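Local coordinates for protein glucose-6-phosphate isomerase (Plasmodium falciparum, PDB 3QKI) that probably catalyses the reversible conversion of alpha-D-glucose 6-phosphate to beta-D-fructose 6-phosphate, the second step of glycolysis, at residues K59-F64 / C526-S531; N79-Y84 / T363-S368; H341-H346 / N355-L360; E345-A350 / R536-G541. One frame throughout, in Å; residues are numbered along the deposited sequence.

Contact 1: residues K59-F64 / C526-S531; sequences KKFKNF and CGLLLS
L528, on helix 523-543, reaches across to K62, N63 and the two phenylalanines beside them. These form a two-residue beta hairpin, with K62 and N63 at the centre of a turn close to type II'. The CB of L528 points toward the turn. CG lies beside its own backbone N and anti to the carbonyl carbon (chi1 -71°), and the two methyls spread from there. CD1 lies 4.3 Å from K62 CB. It also meets the edge of the F64 ring, near the ring plane, with CD1 of F64 at 4.3 Å. In the modelled conformer of N63, one of two, OD1 lies 3.4 Å from L528 CD1 and bonds to T525 OG1. CD2 turns to the other ring and comes to 4.1 Å from F61 CE1. The contact is mostly apolar packing, with one amide oxygen set against a methyl. Within the turn, F61 N bonds to F64 O at 3.0 Å, and the return bond from F64 N to F61 O is weak. The hairpin joins strands 58-61 and 64-70 at the edge of the mixed sheet, where 58-61 is the outermost strand within the chain. Its phenylalanines also pack on M343 of helix 330-349 and I356 of helix 356-371.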
loop_
_atom_site.group_PDB
_atom_site.type_symbol
_atom_site.label_atom_id
_atom_site.label_comp_id
_atom_site.label_asym_id
_atom_site.label_seq_id
_atom_site.Cartn_x
_atom_site.Cartn_y
_atom_site.Cartn_z
ATOM N N LYS A 59 9.699 -3.590 26.874
ATOM C CA LYS A 59 10.514 -4.802 26.898
ATOM C C LYS A 59 11.732 -4.638 26.000
ATOM O O LYS A 59 11.661 -3.924 24.999
ATOM C CB LYS A 59 9.664 -6.009 26.446
ATOM C CG LYS A 59 8.354 -6.207 27.214
ATOM C CD LYS A 59 8.587 -6.844 28.579
ATOM C CE LYS A 59 7.322 -6.991 29.371
ATOM N NZ LYS A 59 7.614 -7.129 30.832
ATOM N N LYS A 60 12.857 -5.294 26.364
ATOM C CA LYS A 60 14.107 -5.277 25.593
ATOM C C LYS A 60 14.522 -6.684 25.167
ATOM O O LYS A 60 14.549 -7.593 26.010
ATOM C CB LYS A 60 15.248 -4.623 26.395
ATOM N N PHE A 61 14.850 -6.868 23.871
ATOM C CA PHE A 61 15.380 -8.129 23.356
ATOM C C PHE A 61 16.438 -7.813 22.360
ATOM O O PHE A 61 16.144 -7.227 21.309
ATOM C CB PHE A 61 14.334 -9.109 22.778
ATOM C CG PHE A 61 14.935 -10.427 22.323
ATOM C CD1 PHE A 61 14.848 -10.829 21.000
ATOM C CD2 PHE A 61 15.644 -11.234 23.210
ATOM C CE1 PHE A 61 15.416 -12.034 20.579
ATOM C CE2 PHE A 61 16.216 -12.435 22.784
ATOM C CZ PHE A 61 16.114 -12.820 21.467
ATOM N N LYS A 62 17.683 -8.178 22.694
ATOM C CA LYS A 62 18.869 -7.924 21.881
ATOM C C LYS A 62 19.038 -6.405 21.628
ATOM O O LYS A 62 19.160 -5.622 22.576
ATOM C CB LYS A 62 18.868 -8.748 20.551
ATOM C CG LYS A 62 18.736 -10.264 20.726
ATOM C CD LYS A 62 20.070 -10.966 20.890
ATOM C CE LYS A 62 19.867 -12.448 21.062
ATOM N NZ LYS A 62 21.127 -13.122 21.488
ATOM N N ASN A 63 18.984 -6.028 20.347
ATOM C CA ASN A 63 19.186 -4.673 19.856
ATOM C C ASN A 63 17.888 -3.860 19.657
ATOM O O ASN A 63 17.834 -2.979 18.786
ATOM C CB ASN A 63 20.065 -4.720 18.591
ATOM C CG ASN A 63 19.857 -5.924 17.700
ATOM O OD1 ASN A 63 19.116 -5.868 16.720
ATOM N ND2 ASN A 63 20.525 -7.028 18.003
ATOM N N PHE A 64 16.837 -4.136 20.475
ATOM C CA PHE A 64 15.569 -3.417 20.355
ATOM C C PHE A 64 14.701 -3.339 21.578
ATOM O O PHE A 64 14.746 -4.227 22.440
ATOM C CB PHE A 64 14.761 -3.887 19.131
ATOM C CG PHE A 64 13.839 -5.076 19.296
ATOM C CD1 PHE A 64 14.277 -6.360 19.000
ATOM C CD2 PHE A 64 12.506 -4.898 19.632
ATOM C CE1 PHE A 64 13.419 -7.451 19.116
ATOM C CE2 PHE A 64 11.644 -5.994 19.745
ATOM C CZ PHE A 64 12.102 -7.258 19.473
ATOM N N CYS A 526 17.010 -7.385 10.577
ATOM C CA CYS A 526 15.918 -7.589 9.615
ATOM C C CYS A 526 15.301 -8.988 9.834
ATOM O O CYS A 526 14.091 -9.159 9.678
ATOM C CB CYS A 526 16.399 -7.398 8.180
ATOM S SG CYS A 526 15.064 -7.134 6.983
ATOM N N GLY A 527 16.136 -9.945 10.240
ATOM C CA GLY A 527 15.726 -11.301 10.593
ATOM C C GLY A 527 14.891 -11.282 11.868
ATOM O O GLY A 527 13.824 -11.913 11.922
ATOM N N LEU A 528 15.338 -10.503 12.895
ATOM C CA LEU A 528 14.573 -10.340 14.139
ATOM C C LEU A 528 13.160 -9.794 13.818
ATOM O O LEU A 528 12.186 -10.299 14.367
ATOM C CB LEU A 528 15.255 -9.343 15.091
ATOM C CG LEU A 528 16.536 -9.734 15.788
ATOM C CD1 LEU A 528 17.029 -8.567 16.616
ATOM C CD2 LEU A 528 16.349 -10.986 16.684
ATOM N N LEU A 529 13.073 -8.768 12.935
ATOM C CA LEU A 529 11.810 -8.132 12.528
ATOM C C LEU A 529 10.873 -9.124 11.800
ATOM O O LEU A 529 9.692 -9.175 12.118
ATOM C CB LEU A 529 12.066 -6.853 11.696
ATOM C CG LEU A 529 10.843 -6.052 11.221
ATOM C CD1 LEU A 529 10.042 -5.490 12.392
ATOM C CD2 LEU A 529 11.270 -4.912 10.287
ATOM N N LEU A 530 11.396 -9.898 10.848
ATOM C CA LEU A 530 10.596 -10.890 10.131
ATOM C C LEU A 530 10.033 -11.933 11.084
ATOM O O LEU A 530 8.823 -12.182 11.072
ATOM C CB LEU A 530 11.399 -11.605 9.019
ATOM C CG LEU A 530 10.667 -12.791 8.370
ATOM C CD1 LEU A 530 9.530 -12.326 7.488
ATOM C CD2 LEU A 530 11.605 -13.726 7.707
ATOM N N SER A 531 10.901 -12.527 11.918
ATOM C CA SER A 531 10.479 -13.583 12.833
ATOM C C SER A 531 9.492 -13.055 13.871
ATOM O O SER A 531 8.571 -13.767 14.230
ATOM C CB SER A 531 11.676 -14.272 13.477
ATOM O OG SER A 531 11.249 -15.129 14.527
#

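Contact 2: residues N79-Y84 / T363-S368; sequences NKLVEY and TSFYNS
Y84 and F365 form the tight part of this contact between helices 75-87 and 356-371. Their planes are 15° apart, but the rings are so displaced that little of one lies over the other. F365 puts CE2 over one face of Y84, toward the rim, at 3.6 Å from Y84 CE1. F365 CZ lies 3.5 Å from Y84 OH. Both rings have CG anti to the backbone N, which carries them out from their helices toward each other. L81, about one turn earlier on helix 75-87, packs on Y366. Its CD1 lies 3.8 Å from Y366 CB, and its CD2 reaches the edge of the F365 ring at a looser 4.4 Å from F365 CD2. The helix segments cross at 102°, with axes 11.1 Å apart. The other side of 79-84 is more open to solvent. There K80 NZ and E83 OE1 make a salt bridge of 2.8 Å within the helix. The tyrosine hydroxyls find partners beyond the contact: Y84 OH bonds to L543 O and Y366 OH to R72 O. The chemistry implies a largely apolar, aromatic joint. Charge lies on a side of helix 75-87 away from it, partly bridged to helix 27-39 through K80 and E31, and each phenol oxygen is satisfied by a backbone carbonyl.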
loop_
_atom_site.group_PDB
_atom_site.type_symbol
_atom_site.label_atom_id
_atom_site.label_comp_id
_atom_site.label_asym_id
_atom_site.label_seq_id
_atom_site.Cartn_x
_atom_site.Cartn_y
_atom_site.Cartn_z
ATOM N N ASN A 79 -1.986 -8.809 32.630
ATOM C CA ASN A 79 -1.830 -10.096 33.331
ATOM C C ASN A 79 -3.001 -11.005 33.026
ATOM O O ASN A 79 -2.793 -12.205 32.844
ATOM C CB ASN A 79 -1.654 -9.899 34.840
ATOM C CG ASN A 79 -0.315 -9.296 35.220
ATOM O OD1 ASN A 79 0.620 -9.204 34.411
ATOM N ND2 ASN A 79 -0.199 -8.830 36.457
ATOM N N LYS A 80 -4.219 -10.433 32.885
ATOM C CA LYS A 80 -5.397 -11.222 32.532
ATOM C C LYS A 80 -5.279 -11.738 31.100
ATOM O O LYS A 80 -5.693 -12.868 30.828
ATOM C CB LYS A 80 -6.692 -10.435 32.736
ATOM C CG LYS A 80 -7.975 -11.250 32.526
ATOM C CD LYS A 80 -8.139 -12.399 33.525
ATOM C CE LYS A 80 -8.088 -11.991 34.994
ATOM N NZ LYS A 80 -8.247 -13.161 35.878
ATOM N N LEU A 81 -4.694 -10.915 30.182
ATOM C CA LEU A 81 -4.464 -11.343 28.797
ATOM C C LEU A 81 -3.514 -12.556 28.798
ATOM O O LEU A 81 -3.742 -13.501 28.050
ATOM C CB LEU A 81 -3.906 -10.184 27.944
ATOM C CG LEU A 81 -4.962 -9.214 27.400
ATOM C CD1 LEU A 81 -4.316 -7.941 26.900
ATOM C CD2 LEU A 81 -5.796 -9.846 26.293
ATOM N N VAL A 82 -2.492 -12.549 29.689
ATOM C CA VAL A 82 -1.549 -13.674 29.859
ATOM C C VAL A 82 -2.289 -14.910 30.392
ATOM O O VAL A 82 -2.034 -16.019 29.917
ATOM C CB VAL A 82 -0.311 -13.275 30.689
ATOM C CG1 VAL A 82 0.566 -14.493 31.024
ATOM C CG2 VAL A 82 0.487 -12.206 29.951
ATOM N N GLU A 83 -3.275 -14.709 31.307
ATOM C CA GLU A 83 -4.097 -15.810 31.815
ATOM C C GLU A 83 -4.933 -16.392 30.680
ATOM O O GLU A 83 -5.133 -17.600 30.651
ATOM C CB GLU A 83 -4.999 -15.371 32.964
ATOM C CG GLU A 83 -4.240 -15.198 34.269
ATOM C CD GLU A 83 -5.112 -14.706 35.404
ATOM O OE1 GLU A 83 -6.310 -15.071 35.433
ATOM O OE2 GLU A 83 -4.601 -13.954 36.263
ATOM N N TYR A 84 -5.400 -15.539 29.746
ATOM C CA TYR A 84 -6.119 -16.000 28.555
ATOM C C TYR A 84 -5.194 -16.869 27.658
ATOM O O TYR A 84 -5.609 -17.939 27.236
ATOM C CB TYR A 84 -6.736 -14.824 27.776
ATOM C CG TYR A 84 -7.398 -15.298 26.506
ATOM C CD1 TYR A 84 -6.713 -15.285 25.293
ATOM C CD2 TYR A 84 -8.680 -15.843 26.528
ATOM C CE1 TYR A 84 -7.301 -15.766 24.128
ATOM C CE2 TYR A 84 -9.266 -16.352 25.372
ATOM C CZ TYR A 84 -8.576 -16.304 24.173
ATOM O OH TYR A 84 -9.160 -16.741 23.022
ATOM N N THR A 363 -2.030 -8.057 22.502
ATOM C CA THR A 363 -2.416 -6.654 22.330
ATOM C C THR A 363 -3.357 -6.530 21.131
ATOM O O THR A 363 -4.403 -5.896 21.239
ATOM C CB THR A 363 -1.159 -5.798 22.180
ATOM O OG1 THR A 363 -0.384 -5.899 23.381
ATOM C CG2 THR A 363 -1.462 -4.358 21.891
ATOM N N SER A 364 -2.978 -7.136 19.995
ATOM C CA SER A 364 -3.760 -7.130 18.760
ATOM C C SER A 364 -5.148 -7.764 18.995
ATOM O O SER A 364 -6.161 -7.204 18.573
ATOM C CB SER A 364 -2.997 -7.888 17.686
ATOM O OG SER A 364 -3.686 -7.936 16.445
ATOM N N PHE A 365 -5.181 -8.927 19.663
ATOM C CA PHE A 365 -6.382 -9.680 20.021
ATOM C C PHE A 365 -7.292 -8.829 20.910
ATOM O O PHE A 365 -8.493 -8.760 20.674
ATOM C CB PHE A 365 -5.968 -10.991 20.736
ATOM C CG PHE A 365 -7.109 -11.791 21.316
ATOM C CD1 PHE A 365 -7.932 -12.559 20.499
ATOM C CD2 PHE A 365 -7.358 -11.783 22.688
ATOM C CE1 PHE A 365 -8.985 -13.307 21.043
ATOM C CE2 PHE A 365 -8.426 -12.502 23.227
ATOM C CZ PHE A 365 -9.235 -13.260 22.403
ATOM N N TYR A 366 -6.701 -8.177 21.942
ATOM C CA TYR A 366 -7.396 -7.308 22.885
ATOM C C TYR A 366 -8.077 -6.122 22.157
ATOM O O TYR A 366 -9.281 -5.919 22.315
ATOM C CB TYR A 366 -6.371 -6.808 23.912
ATOM C CG TYR A 366 -6.907 -5.854 24.952
ATOM C CD1 TYR A 366 -7.657 -6.317 26.033
ATOM C CD2 TYR A 366 -6.576 -4.501 24.921
ATOM C CE1 TYR A 366 -8.123 -5.450 27.016
ATOM C CE2 TYR A 366 -7.038 -3.619 25.902
ATOM C CZ TYR A 366 -7.802 -4.103 26.954
ATOM O OH TYR A 366 -8.246 -3.241 27.924
ATOM N N ASN A 367 -7.314 -5.385 21.327
ATOM C CA ASN A 367 -7.847 -4.252 20.548
ATOM C C ASN A 367 -8.962 -4.657 19.625
ATOM O O ASN A 367 -9.978 -3.956 19.543
ATOM C CB ASN A 367 -6.738 -3.565 19.759
ATOM C CG ASN A 367 -5.833 -2.750 20.635
ATOM O OD1 ASN A 367 -6.216 -2.343 21.723
ATOM N ND2 ASN A 367 -4.605 -2.514 20.188
ATOM N N SER A 368 -8.800 -5.787 18.946
ATOM C CA SER A 368 -9.823 -6.258 18.008
ATOM C C SER A 368 -11.071 -6.789 18.733
ATOM O O SER A 368 -12.191 -6.418 18.378
ATOM C CB SER A 368 -9.245 -7.329 17.085
ATOM O OG SER A 368 -10.259 -7.944 16.294
#

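Contact 3: residues H341-H346 / N355-L360; sequences HDMDEH and NIPVLL
M343 is the first residue of 341-346 to touch P357, at the start of helix 356-371. Its CG is anti to the backbone N, and two further turns near +60° (chi2 57°, chi3 73°) bend the thioether. SD passes P357 CG at 4.0 Å. D344 points away from the contact. Its carboxylate makes a salt bridge to R117 and a hydrogen bond with S531 OG. H346 ends the segment and gives the one hydrogen bond across. Its NE2 accepts from I356 N at 3.0 Å, with an N-H...N angle of 160°. The donor lies close to the imidazole plane, and because NE2 accepts here it carries no proton in this bond. The same ring edge packs against the proline, with H346 CD2 3.7 Å from P357 CD. The histidine thus takes up a backbone N-H in the first turn of the helix, where no preceding turn supplies an acceptor. N355 is the N-cap: its OD1 accepts a weak 3.4 Å bond from V358 N, while its ND2 bonds to F347 O and A350 O. Around this joint, the H346 ring stacks on F61 of strand 58-61. L359 packs on L68 of strand 64-70. Helix 523-543 lies against M343, I356 and P357 with S531, L532 and S535.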
loop_
_atom_site.group_PDB
_atom_site.type_symbol
_atom_site.label_atom_id
_atom_site.label_comp_id
_atom_site.label_asym_id
_atom_site.label_seq_id
_atom_site.Cartn_x
_atom_site.Cartn_y
_atom_site.Cartn_z
ATOM N N HIS A 341 16.303 -17.017 13.680
ATOM C CA HIS A 341 16.493 -18.093 14.641
ATOM C C HIS A 341 16.466 -17.621 16.091
ATOM O O HIS A 341 15.764 -18.228 16.906
ATOM C CB HIS A 341 17.774 -18.883 14.341
ATOM C CG HIS A 341 18.000 -20.005 15.313
ATOM N ND1 HIS A 341 17.132 -21.081 15.388
ATOM C CD2 HIS A 341 18.972 -20.164 16.238
ATOM C CE1 HIS A 341 17.623 -21.874 16.324
ATOM N NE2 HIS A 341 18.738 -21.371 16.851
ATOM N N ASP A 342 17.189 -16.525 16.414
ATOM C CA ASP A 342 17.224 -15.985 17.774
ATOM C C ASP A 342 15.866 -15.499 18.245
ATOM O O ASP A 342 15.509 -15.728 19.400
ATOM C CB ASP A 342 18.303 -14.902 17.918
ATOM C CG ASP A 342 19.713 -15.464 17.916
ATOM O OD1 ASP A 342 19.863 -16.703 18.075
ATOM O OD2 ASP A 342 20.662 -14.674 17.757
ATOM N N MET A 343 15.075 -14.892 17.345
ATOM C CA MET A 343 13.708 -14.484 17.686
ATOM C C MET A 343 12.798 -15.737 17.830
ATOM O O MET A 343 11.963 -15.758 18.726
ATOM C CB MET A 343 13.149 -13.482 16.660
ATOM C CG MET A 343 11.713 -13.005 16.962
ATOM S SD MET A 343 11.480 -12.238 18.593
ATOM C CE MET A 343 12.281 -10.712 18.314
ATOM N N ASP A 344 12.983 -16.788 16.976
ATOM C CA ASP A 344 12.236 -18.043 17.088
ATOM C C ASP A 344 12.450 -18.657 18.487
ATOM O O ASP A 344 11.475 -19.065 19.132
ATOM C CB ASP A 344 12.671 -19.079 16.041
ATOM C CG ASP A 344 12.286 -18.772 14.607
ATOM O OD1 ASP A 344 11.430 -17.870 14.390
ATOM O OD2 ASP A 344 12.897 -19.367 13.693
ATOM N N GLU A 345 13.722 -18.711 18.943
ATOM C CA GLU A 345 14.106 -19.261 20.259
ATOM C C GLU A 345 13.468 -18.495 21.404
ATOM O O GLU A 345 12.988 -19.102 22.367
ATOM C CB GLU A 345 15.638 -19.300 20.415
ATOM C CG GLU A 345 16.301 -20.324 19.508
ATOM C CD GLU A 345 16.212 -21.755 20.007
ATOM O OE1 GLU A 345 16.826 -22.050 21.054
ATOM O OE2 GLU A 345 15.558 -22.587 19.337
ATOM N N HIS A 346 13.401 -17.160 21.273
ATOM C CA HIS A 346 12.755 -16.288 22.248
ATOM C C HIS A 346 11.255 -16.617 22.284
ATOM O O HIS A 346 10.685 -16.832 23.363
ATOM C CB HIS A 346 12.962 -14.798 21.864
ATOM C CG HIS A 346 12.147 -13.864 22.682
ATOM N ND1 HIS A 346 12.508 -13.537 23.983
ATOM C CD2 HIS A 346 10.985 -13.241 22.379
ATOM C CE1 HIS A 346 11.570 -12.718 24.428
ATOM N NE2 HIS A 346 10.629 -12.506 23.499
ATOM N N ASN A 355 7.435 -12.555 26.761
ATOM C CA ASN A 355 7.489 -13.036 25.388
ATOM C C ASN A 355 6.950 -11.956 24.424
ATOM O O ASN A 355 5.735 -11.723 24.334
ATOM C CB ASN A 355 6.713 -14.349 25.311
ATOM C CG ASN A 355 6.954 -15.132 24.058
ATOM O OD1 ASN A 355 6.898 -14.598 22.935
ATOM N ND2 ASN A 355 7.173 -16.436 24.223
ATOM N N ILE A 356 7.866 -11.277 23.740
ATOM C CA ILE A 356 7.571 -10.149 22.840
ATOM C C ILE A 356 6.515 -10.457 21.741
ATOM O O ILE A 356 5.487 -9.777 21.721
ATOM C CB ILE A 356 8.870 -9.451 22.350
ATOM C CG1 ILE A 356 9.527 -8.706 23.509
ATOM C CG2 ILE A 356 8.599 -8.486 21.172
ATOM C CD1 ILE A 356 10.990 -8.372 23.314
ATOM N N PRO A 357 6.669 -11.498 20.893
ATOM C CA PRO A 357 5.605 -11.781 19.894
ATOM C C PRO A 357 4.263 -12.154 20.534
ATOM O O PRO A 357 3.209 -11.841 19.984
ATOM C CB PRO A 357 6.159 -12.969 19.105
ATOM C CG PRO A 357 7.610 -13.050 19.437
ATOM C CD PRO A 357 7.813 -12.432 20.751
ATOM N N VAL A 358 4.295 -12.851 21.696
ATOM C CA VAL A 358 3.066 -13.229 22.384
ATOM C C VAL A 358 2.332 -11.977 22.894
ATOM O O VAL A 358 1.118 -11.848 22.667
ATOM C CB VAL A 358 3.309 -14.289 23.495
ATOM C CG1 VAL A 358 2.086 -14.409 24.418
ATOM C CG2 VAL A 358 3.649 -15.648 22.872
ATOM N N LEU A 359 3.066 -11.060 23.553
ATOM C CA LEU A 359 2.489 -9.811 24.075
ATOM C C LEU A 359 1.942 -8.936 22.939
ATOM O O LEU A 359 0.911 -8.293 23.107
ATOM C CB LEU A 359 3.532 -9.039 24.894
ATOM C CG LEU A 359 3.955 -9.704 26.232
ATOM C CD1 LEU A 359 5.136 -8.959 26.852
ATOM C CD2 LEU A 359 2.782 -9.774 27.194
ATOM N N LEU A 360 2.603 -8.961 21.772
ATOM C CA LEU A 360 2.155 -8.215 20.588
ATOM C C LEU A 360 0.862 -8.833 20.040
ATOM O O LEU A 360 -0.087 -8.123 19.744
ATOM C CB LEU A 360 3.274 -8.185 19.534
ATOM C CG LEU A 360 3.086 -7.224 18.351
ATOM C CD1 LEU A 360 2.893 -5.772 18.835
ATOM C CD2 LEU A 360 4.297 -7.248 17.437
#

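Contact 4: residues E345-A350 / R536-G541; sequences EHFLHA and RIVAEG
F347 joins two helices of the phosphoglucose isomerase fold, reaching from the last turn of helix 330-349 to V538 and A539 of helix 523-543. The contact is helix packing, carried on the 345-350 side by one aromatic side chain. The CB-CG bond of F347 runs anti to the backbone N (chi1 177°), and chi2 of 45° turns an edge of the ring to 536-541. A539 CB and V538 CG1 both lie near the ring plane, at that edge. V538 has CG1 anti to its own backbone N (chi1 164°). This branch comes to the ring edge 4.2 Å from F347 CZ, and F347 CE2 is equally near. With only a methyl at 539, the ring comes within 4.1 Å of the backbone, measured from F347 CZ to A539 N. F347 also packs on V358 of helix 356-371 and on V94 of helix 90-99. R536 points its CB away from 345-350, and its NE makes a salt bridge to E540 OE1 within its own helix. A539 is the closer of the two partners of the phenyl ring: its CB sits 4.0 Å from F347 CZ and 3.9 Å from F347 CE1.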
loop_
_atom_site.group_PDB
_atom_site.type_symbol
_atom_site.label_atom_id
_atom_site.label_comp_id
_atom_site.label_asym_id
_atom_site.label_seq_id
_atom_site.Cartn_x
_atom_site.Cartn_y
_atom_site.Cartn_z
ATOM N N GLU A 345 13.722 -18.711 18.943
ATOM C CA GLU A 345 14.106 -19.261 20.259
ATOM C C GLU A 345 13.468 -18.495 21.404
ATOM O O GLU A 345 12.988 -19.102 22.367
ATOM C CB GLU A 345 15.638 -19.300 20.415
ATOM C CG GLU A 345 16.301 -20.324 19.508
ATOM C CD GLU A 345 16.212 -21.755 20.007
ATOM O OE1 GLU A 345 16.826 -22.050 21.054
ATOM O OE2 GLU A 345 15.558 -22.587 19.337
ATOM N N HIS A 346 13.401 -17.160 21.273
ATOM C CA HIS A 346 12.755 -16.288 22.248
ATOM C C HIS A 346 11.255 -16.617 22.284
ATOM O O HIS A 346 10.685 -16.832 23.363
ATOM C CB HIS A 346 12.962 -14.798 21.864
ATOM C CG HIS A 346 12.147 -13.864 22.682
ATOM N ND1 HIS A 346 12.508 -13.537 23.983
ATOM C CD2 HIS A 346 10.985 -13.241 22.379
ATOM C CE1 HIS A 346 11.570 -12.718 24.428
ATOM N NE2 HIS A 346 10.629 -12.506 23.499
ATOM N N PHE A 347 10.629 -16.684 21.106
ATOM C CA PHE A 347 9.203 -16.995 20.991
ATOM C C PHE A 347 8.850 -18.349 21.660
ATOM O O PHE A 347 7.863 -18.454 22.392
ATOM C CB PHE A 347 8.800 -17.017 19.506
ATOM C CG PHE A 347 7.369 -17.399 19.199
ATOM C CD1 PHE A 347 6.310 -16.866 19.938
ATOM C CD2 PHE A 347 7.072 -18.192 18.105
ATOM C CE1 PHE A 347 4.991 -17.185 19.624
ATOM C CE2 PHE A 347 5.748 -18.479 17.764
ATOM C CZ PHE A 347 4.715 -17.949 18.499
ATOM N N LEU A 348 9.663 -19.371 21.405
ATOM C CA LEU A 348 9.408 -20.695 21.956
ATOM C C LEU A 348 9.637 -20.775 23.467
ATOM O O LEU A 348 8.836 -21.398 24.179
ATOM C CB LEU A 348 10.305 -21.721 21.240
ATOM C CG LEU A 348 10.249 -23.175 21.731
ATOM C CD1 LEU A 348 8.869 -23.807 21.457
ATOM C CD2 LEU A 348 11.340 -24.011 21.057
ATOM N N HIS A 349 10.753 -20.219 23.939
ATOM C CA HIS A 349 11.192 -20.361 25.321
ATOM C C HIS A 349 10.797 -19.299 26.343
ATOM O O HIS A 349 10.646 -19.654 27.517
ATOM C CB HIS A 349 12.703 -20.628 25.369
ATOM C CG HIS A 349 13.108 -21.880 24.661
ATOM N ND1 HIS A 349 12.760 -23.131 25.148
ATOM C CD2 HIS A 349 13.800 -22.039 23.513
ATOM C CE1 HIS A 349 13.265 -24.004 24.284
ATOM N NE2 HIS A 349 13.919 -23.396 23.301
ATOM N N ALA A 350 10.674 -18.014 25.960
ATOM C CA ALA A 350 10.355 -16.967 26.942
ATOM C C ALA A 350 9.017 -17.181 27.619
ATOM O O ALA A 350 8.053 -17.561 26.945
ATOM C CB ALA A 350 10.393 -15.578 26.296
ATOM N N ARG A 536 4.270 -13.509 15.891
ATOM C CA ARG A 536 3.059 -12.814 16.320
ATOM C C ARG A 536 1.827 -13.396 15.653
ATOM O O ARG A 536 0.840 -13.635 16.339
ATOM C CB ARG A 536 3.179 -11.286 16.050
ATOM C CG ARG A 536 1.950 -10.450 16.413
ATOM C CD ARG A 536 1.120 -10.179 15.171
ATOM N NE ARG A 536 0.057 -9.186 15.369
ATOM C CZ ARG A 536 0.231 -7.871 15.261
ATOM N NH1 ARG A 536 1.432 -7.370 15.009
ATOM N NH2 ARG A 536 -0.794 -7.048 15.418
ATOM N N ILE A 537 1.885 -13.633 14.314
ATOM C CA ILE A 537 0.760 -14.202 13.560
ATOM C C ILE A 537 0.418 -15.631 13.991
ATOM O O ILE A 537 -0.763 -15.950 14.174
ATOM C CB ILE A 537 0.931 -13.992 12.035
ATOM C CG1 ILE A 537 0.669 -12.497 11.675
ATOM C CG2 ILE A 537 0.075 -14.922 11.201
ATOM C CD1 ILE A 537 -0.685 -11.831 12.290
ATOM N N VAL A 538 1.442 -16.461 14.216
ATOM C CA VAL A 538 1.263 -17.828 14.688
ATOM C C VAL A 538 0.588 -17.802 16.094
ATOM O O VAL A 538 -0.392 -18.510 16.301
ATOM C CB VAL A 538 2.599 -18.619 14.672
ATOM C CG1 VAL A 538 2.516 -19.884 15.520
ATOM C CG2 VAL A 538 3.024 -18.941 13.244
ATOM N N ALA A 539 1.069 -16.942 17.010
ATOM C CA ALA A 539 0.506 -16.813 18.359
ATOM C C ALA A 539 -0.933 -16.332 18.277
ATOM O O ALA A 539 -1.792 -16.870 18.972
ATOM C CB ALA A 539 1.330 -15.845 19.201
ATOM N N GLU A 540 -1.207 -15.356 17.396
ATOM C CA GLU A 540 -2.526 -14.793 17.260
ATOM C C GLU A 540 -3.576 -15.776 16.716
ATOM O O GLU A 540 -4.729 -15.739 17.161
ATOM C CB GLU A 540 -2.492 -13.462 16.495
ATOM C CG GLU A 540 -3.670 -12.579 16.844
ATOM C CD GLU A 540 -3.585 -11.146 16.372
ATOM O OE1 GLU A 540 -2.535 -10.745 15.815
ATOM O OE2 GLU A 540 -4.576 -10.410 16.583
ATOM N N GLY A 541 -3.176 -16.654 15.789
ATOM C CA GLY A 541 -4.076 -17.667 15.232
ATOM C C GLY A 541 -4.547 -18.618 16.318
ATOM O O GLY A 541 -5.732 -18.948 16.374
#

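Contacts 2, 3 and 4 are buried, whereas contact 1 is partly buried, at a hairpin turn. Helix 523-543 serves contacts 1 and 4, helix 330-349 serves 3 and 4, and helix 356-371 serves 2 and 3. Contacts 3 and 4 lie closest, with centres 5 Å apart, and share E345 and H346. Contact 2 is farthest from contact 1, at 21 Å between centres. Across their segments contacts 1 and 2 are mainly apolar, and the side chains that meet in 4 are wholly so; contact 3 alone adds a hydrogen bond there. Probable polar links also run between contacts: S531 to D344 joins 1 and 3, N355 to F347 joins 3 and 4, and S364 OG to E540 OE2 joins 2 and 4.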